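Local coordinates for tail spike protein (Acinetobacter phage vB_AbaP_AS12, PDB 6EU4) that forms the trimeric tailspike of the phage and probably binds and degrades capsular polysaccharide on the surface of its Acinetobacter host, at residues C403-V409 / F438-Y444; F415-P419 / V451-V455. One frame throughout, in Å; residues are numbered along the deposited sequence.

Interaction 1 of 2, residues C403-V409 / F438-Y444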
# COMPACT_ATOMS: atom_id res chain seq x y z
N CYS A 403 -31.34 -9.80 3.57
CA CYS A 403 -29.92 -9.65 3.30
C CYS A 403 -29.67 -8.83 2.03
O CYS A 403 -30.50 -8.77 1.12
CB CYS A 403 -29.24 -11.02 3.18
SG CYS A 403 -29.61 -11.94 1.66
N SER A 404 -28.50 -8.19 2.00
CA SER A 404 -28.06 -7.41 0.86
C SER A 404 -27.38 -8.30 -0.18
O SER A 404 -27.00 -9.45 0.09
CB SER A 404 -27.09 -6.32 1.29
OG SER A 404 -25.82 -6.87 1.62
N ALA A 405 -27.17 -7.71 -1.36
CA ALA A 405 -26.18 -8.22 -2.30
C ALA A 405 -24.76 -7.90 -1.81
O ALA A 405 -24.54 -7.01 -0.98
CB ALA A 405 -26.40 -7.59 -3.68
N LEU A 406 -23.77 -8.65 -2.31
CA LEU A 406 -22.38 -8.23 -2.11
C LEU A 406 -22.09 -6.99 -2.94
O LEU A 406 -21.55 -6.00 -2.43
CB LEU A 406 -21.38 -9.33 -2.47
CG LEU A 406 -19.90 -8.89 -2.40
CD1 LEU A 406 -19.57 -8.51 -0.94
CD2 LEU A 406 -18.93 -9.97 -2.89
N ALA A 407 -22.48 -7.01 -4.21
CA ALA A 407 -22.11 -5.92 -5.09
C ALA A 407 -23.10 -5.77 -6.23
O ALA A 407 -23.69 -6.74 -6.70
CB ALA A 407 -20.72 -6.13 -5.68
N TYR A 408 -23.27 -4.51 -6.65
CA TYR A 408 -23.96 -4.12 -7.86
C TYR A 408 -22.99 -3.30 -8.68
O TYR A 408 -22.40 -2.35 -8.16
CB TYR A 408 -25.20 -3.30 -7.56
CG TYR A 408 -25.92 -2.85 -8.81
CD1 TYR A 408 -26.48 -3.78 -9.67
CD2 TYR A 408 -26.03 -1.51 -9.13
CE1 TYR A 408 -27.14 -3.39 -10.80
CE2 TYR A 408 -26.71 -1.12 -10.27
CZ TYR A 408 -27.26 -2.06 -11.09
OH TYR A 408 -27.92 -1.70 -12.24
N VAL A 409 -22.80 -3.69 -9.93
CA VAL A 409 -21.76 -3.13 -10.78
C VAL A 409 -22.41 -2.71 -12.09
O VAL A 409 -22.97 -3.55 -12.80
CB VAL A 409 -20.62 -4.14 -11.05
CG1 VAL A 409 -19.42 -3.44 -11.64
CG2 VAL A 409 -20.23 -4.89 -9.77
N PHE A 438 -32.04 -6.78 -4.57
CA PHE A 438 -31.46 -8.10 -4.49
C PHE A 438 -31.90 -8.83 -3.23
O PHE A 438 -32.30 -8.22 -2.23
CB PHE A 438 -29.95 -7.98 -4.58
CG PHE A 438 -29.53 -7.07 -5.71
CD1 PHE A 438 -29.63 -7.51 -7.01
CD2 PHE A 438 -29.12 -5.77 -5.47
CE1 PHE A 438 -29.33 -6.66 -8.08
CE2 PHE A 438 -28.79 -4.93 -6.54
CZ PHE A 438 -28.91 -5.38 -7.82
N THR A 439 -31.84 -10.17 -3.30
CA THR A 439 -32.26 -11.01 -2.18
C THR A 439 -31.26 -12.09 -1.83
O THR A 439 -31.57 -12.97 -1.02
CB THR A 439 -33.62 -11.65 -2.50
OG1 THR A 439 -33.49 -12.48 -3.66
CG2 THR A 439 -34.68 -10.58 -2.78
N LYS A 440 -30.07 -12.05 -2.43
CA LYS A 440 -28.99 -12.96 -2.07
C LYS A 440 -27.68 -12.19 -2.01
O LYS A 440 -27.52 -11.16 -2.67
CB LYS A 440 -28.87 -14.11 -3.07
CG LYS A 440 -30.10 -15.02 -3.12
CD LYS A 440 -29.87 -16.18 -4.06
CE LYS A 440 -30.95 -17.24 -3.94
NZ LYS A 440 -32.28 -16.67 -4.17
N LEU A 441 -26.73 -12.72 -1.24
CA LEU A 441 -25.41 -12.10 -1.08
C LEU A 441 -24.58 -12.48 -2.31
O LEU A 441 -23.69 -13.33 -2.27
CB LEU A 441 -24.77 -12.55 0.22
CG LEU A 441 -23.45 -11.87 0.59
CD1 LEU A 441 -23.68 -10.38 0.90
CD2 LEU A 441 -22.81 -12.59 1.79
N GLY A 442 -24.91 -11.82 -3.43
CA GLY A 442 -24.29 -12.11 -4.70
C GLY A 442 -23.66 -10.89 -5.35
O GLY A 442 -23.75 -9.77 -4.85
N VAL A 443 -23.01 -11.15 -6.48
CA VAL A 443 -22.40 -10.12 -7.31
C VAL A 443 -23.25 -9.98 -8.56
O VAL A 443 -23.34 -10.91 -9.36
CB VAL A 443 -20.96 -10.47 -7.68
CG1 VAL A 443 -20.39 -9.40 -8.60
CG2 VAL A 443 -20.12 -10.61 -6.42
N TYR A 444 -23.86 -8.82 -8.73
CA TYR A 444 -24.79 -8.57 -9.83
C TYR A 444 -24.23 -7.45 -10.69
O TYR A 444 -23.87 -6.40 -10.16
CB TYR A 444 -26.16 -8.19 -9.28
CG TYR A 444 -26.68 -9.30 -8.40
CD1 TYR A 444 -27.11 -10.50 -8.97
CD2 TYR A 444 -26.67 -9.19 -7.02
CE1 TYR A 444 -27.57 -11.55 -8.17
CE2 TYR A 444 -27.12 -10.23 -6.22
CZ TYR A 444 -27.55 -11.41 -6.80
OH TYR A 444 -27.99 -12.43 -5.99

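Interaction 2 of 2, residues F415-P419 / V451-V455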
# COMPACT_ATOMS: atom_id res chain seq x y z
N PHE A 415 -15.42 -4.36 -11.00
CA PHE A 415 -15.37 -4.81 -9.61
C PHE A 415 -14.52 -6.07 -9.57
O PHE A 415 -14.77 -7.01 -10.33
CB PHE A 415 -16.78 -5.10 -9.09
CG PHE A 415 -16.84 -5.57 -7.66
CD1 PHE A 415 -16.38 -4.77 -6.61
CD2 PHE A 415 -17.40 -6.81 -7.35
CE1 PHE A 415 -16.48 -5.20 -5.29
CE2 PHE A 415 -17.49 -7.23 -6.03
CZ PHE A 415 -17.02 -6.44 -5.01
N GLU A 416 -13.52 -6.09 -8.69
CA GLU A 416 -12.55 -7.17 -8.62
C GLU A 416 -12.49 -7.69 -7.19
O GLU A 416 -12.39 -6.89 -6.25
CB GLU A 416 -11.16 -6.70 -9.09
CG GLU A 416 -11.15 -6.23 -10.55
CD GLU A 416 -9.92 -5.37 -10.95
OE1 GLU A 416 -9.36 -4.65 -10.10
OE2 GLU A 416 -9.53 -5.41 -12.12
N VAL A 417 -12.57 -9.01 -7.02
CA VAL A 417 -12.48 -9.66 -5.71
C VAL A 417 -11.40 -10.72 -5.78
O VAL A 417 -11.53 -11.70 -6.53
CB VAL A 417 -13.81 -10.30 -5.26
CG1 VAL A 417 -13.66 -10.94 -3.86
CG2 VAL A 417 -14.94 -9.28 -5.25
N SER A 418 -10.34 -10.56 -4.99
CA SER A 418 -9.23 -11.50 -4.98
C SER A 418 -9.65 -12.85 -4.40
O SER A 418 -10.63 -12.94 -3.65
CB SER A 418 -8.07 -10.93 -4.16
OG SER A 418 -8.37 -11.01 -2.76
N PRO A 419 -8.90 -13.92 -4.71
CA PRO A 419 -9.24 -15.24 -4.15
C PRO A 419 -9.02 -15.35 -2.65
O PRO A 419 -9.60 -16.25 -2.03
CB PRO A 419 -8.30 -16.21 -4.90
CG PRO A 419 -7.19 -15.38 -5.36
CD PRO A 419 -7.79 -14.01 -5.66
N VAL A 451 -16.48 -7.62 -14.37
CA VAL A 451 -16.18 -8.24 -13.08
C VAL A 451 -15.02 -9.21 -13.24
O VAL A 451 -14.84 -9.84 -14.29
CB VAL A 451 -17.39 -8.98 -12.48
CG1 VAL A 451 -18.53 -8.00 -12.17
CG2 VAL A 451 -17.88 -10.07 -13.42
N ASP A 452 -14.23 -9.33 -12.17
CA ASP A 452 -13.17 -10.33 -12.05
C ASP A 452 -13.20 -10.71 -10.58
O ASP A 452 -12.56 -10.06 -9.76
CB ASP A 452 -11.81 -9.81 -12.50
CG ASP A 452 -10.72 -10.86 -12.41
OD1 ASP A 452 -10.98 -11.95 -11.85
OD2 ASP A 452 -9.60 -10.58 -12.88
N ALA A 453 -13.99 -11.73 -10.25
CA ALA A 453 -14.35 -11.96 -8.86
C ALA A 453 -14.39 -13.45 -8.56
O ALA A 453 -15.06 -14.22 -9.26
CB ALA A 453 -15.71 -11.35 -8.52
N TYR A 454 -13.68 -13.83 -7.51
CA TYR A 454 -13.83 -15.17 -6.96
C TYR A 454 -15.13 -15.29 -6.19
O TYR A 454 -15.45 -14.46 -5.33
CB TYR A 454 -12.65 -15.52 -6.06
CG TYR A 454 -11.50 -16.05 -6.85
CD1 TYR A 454 -10.60 -15.19 -7.48
CD2 TYR A 454 -11.30 -17.42 -6.98
CE1 TYR A 454 -9.55 -15.69 -8.22
CE2 TYR A 454 -10.24 -17.92 -7.71
CZ TYR A 454 -9.38 -17.06 -8.32
OH TYR A 454 -8.34 -17.59 -9.06
N VAL A 455 -15.89 -16.34 -6.51
CA VAL A 455 -17.09 -16.69 -5.79
C VAL A 455 -17.08 -18.20 -5.55
O VAL A 455 -17.08 -18.98 -6.51
CB VAL A 455 -18.36 -16.27 -6.56
CG1 VAL A 455 -19.60 -16.70 -5.80
CG2 VAL A 455 -18.37 -14.76 -6.80
O HOH W 1 -8.01 -8.55 -12.02
O HOH W 2 -10.09 -12.10 -9.14

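Interaction 1 of 2, residues C403-V409 / F438-Y444
Parallel coiling of a right-handed beta-helix, in which each turn pairs with the next, brings Ala407 and Tyr408 beside Val443 and Tyr444. The pairing opens on a shared acceptor: Gly442 O accepts Ala407 N at 3.1 Å, nearly straight, and, in a weak and bent bond, Leu406 N, where the chain turns a corner. Tyr444 then bonds through both its amide N and its carbonyl O to the same strand, its N giving to Ala407 O at 2.9 Å and its O receiving Val409 N in the carbonyl plane.

Before the corner the two segments are joined by CA-H...O contacts, among them Ala405 CA to Lys440 O, and by side chains. Ala405 CB sits against Phe438 CB (3.7 Å) and at the edge of the Tyr444 ring, close to its plane. Tyr408 has CG anti to the backbone N (chi1 178°), which carries its CD1 to 3.4 Å from Phe438 CZ; the two rings meet obliquely, planes 36° apart. At the corner Leu406 lies side by side with Val443, its CD2 3.8 Å from Val443 CG2.

The Tyr444 hydroxyl bonds to Glu429. Strand 371-376 pairs with strand 405-409 as the preceding coil, and Phe415 of strand 414-417 packs on Ala407, Val409 and Val443.

Interaction 2 of 2, residues F415-P419 / V451-V455
Val417 and Ala453 form one rung of the parallel pairing between strands 414-417 and 450-455, successive coils of the beta-helix, with Val417 CB 3.9 Å from Ala453 CB. Three backbone bonds fix the register. Asp452 N gives to Phe415 O, lying in the carbonyl plane; Val417 N gives to Asp452 O at 2.9 Å; and Tyr454 N reaches Val417 O at 3.2 Å, nearly straight. Asp452 O also receives the CA-H of Glu416, an added contact of the kind common between beta strands.

Beyond the last of these bonds segment 415-419 leaves the ladder, and a CH-pi contact takes over. Pro419 CB stands over the centre of the Tyr454 ring, 3.5 Å from its centroid and 6° off the normal, while Val417 O lies at the ring edge. With CG anti to the carbonyl carbon (chi1 -85°), Tyr454 turns this face to the proline.

The face bearing Glu416 and Asp452 carries two carboxylates, with Phe466 packed against both side chains. Their planes stand almost perpendicular to each other, at 85°. The charge of Asp452 is probably offset by Arg459 of strand 458-462, which forms a salt bridge with OD1, while Gln461 bonds to OD2. Farther out, Pro419 packs on Glu416 of the second subunit, and Glu416 on Pro419 of the third, where its carboxylate also comes close to that of Glu420 of the same third subunit, so this edge of the coil belongs to the trimer interface. One water donates to Asp452 OD2 at 2.7 Å and, weakly, to Glu416 OE2 at 3.5 Å.

Overall arrangement
Interactions 1 and 2 illustrate how a beta-helix repeats its pairing around each coil. Their centres are about 13 Å apart, and their segments alternate along the chain: 403-409 and 415-419 come from one coil, 438-444 and 451-455 from the next. Strand 405-409 is followed by 414-417, and 443-445 by 450-455, so the same two coils are joined on two faces. Between those faces the side chains meet in the interior, with Ala407 CB 3.4 Å from Phe415 CE2 and Val443 CG1 4.3 Å from Val451 CG1. Interaction 1 is contained within one subunit, whereas interaction 2 also touches both other subunits, linking coil stacking to trimer assembly.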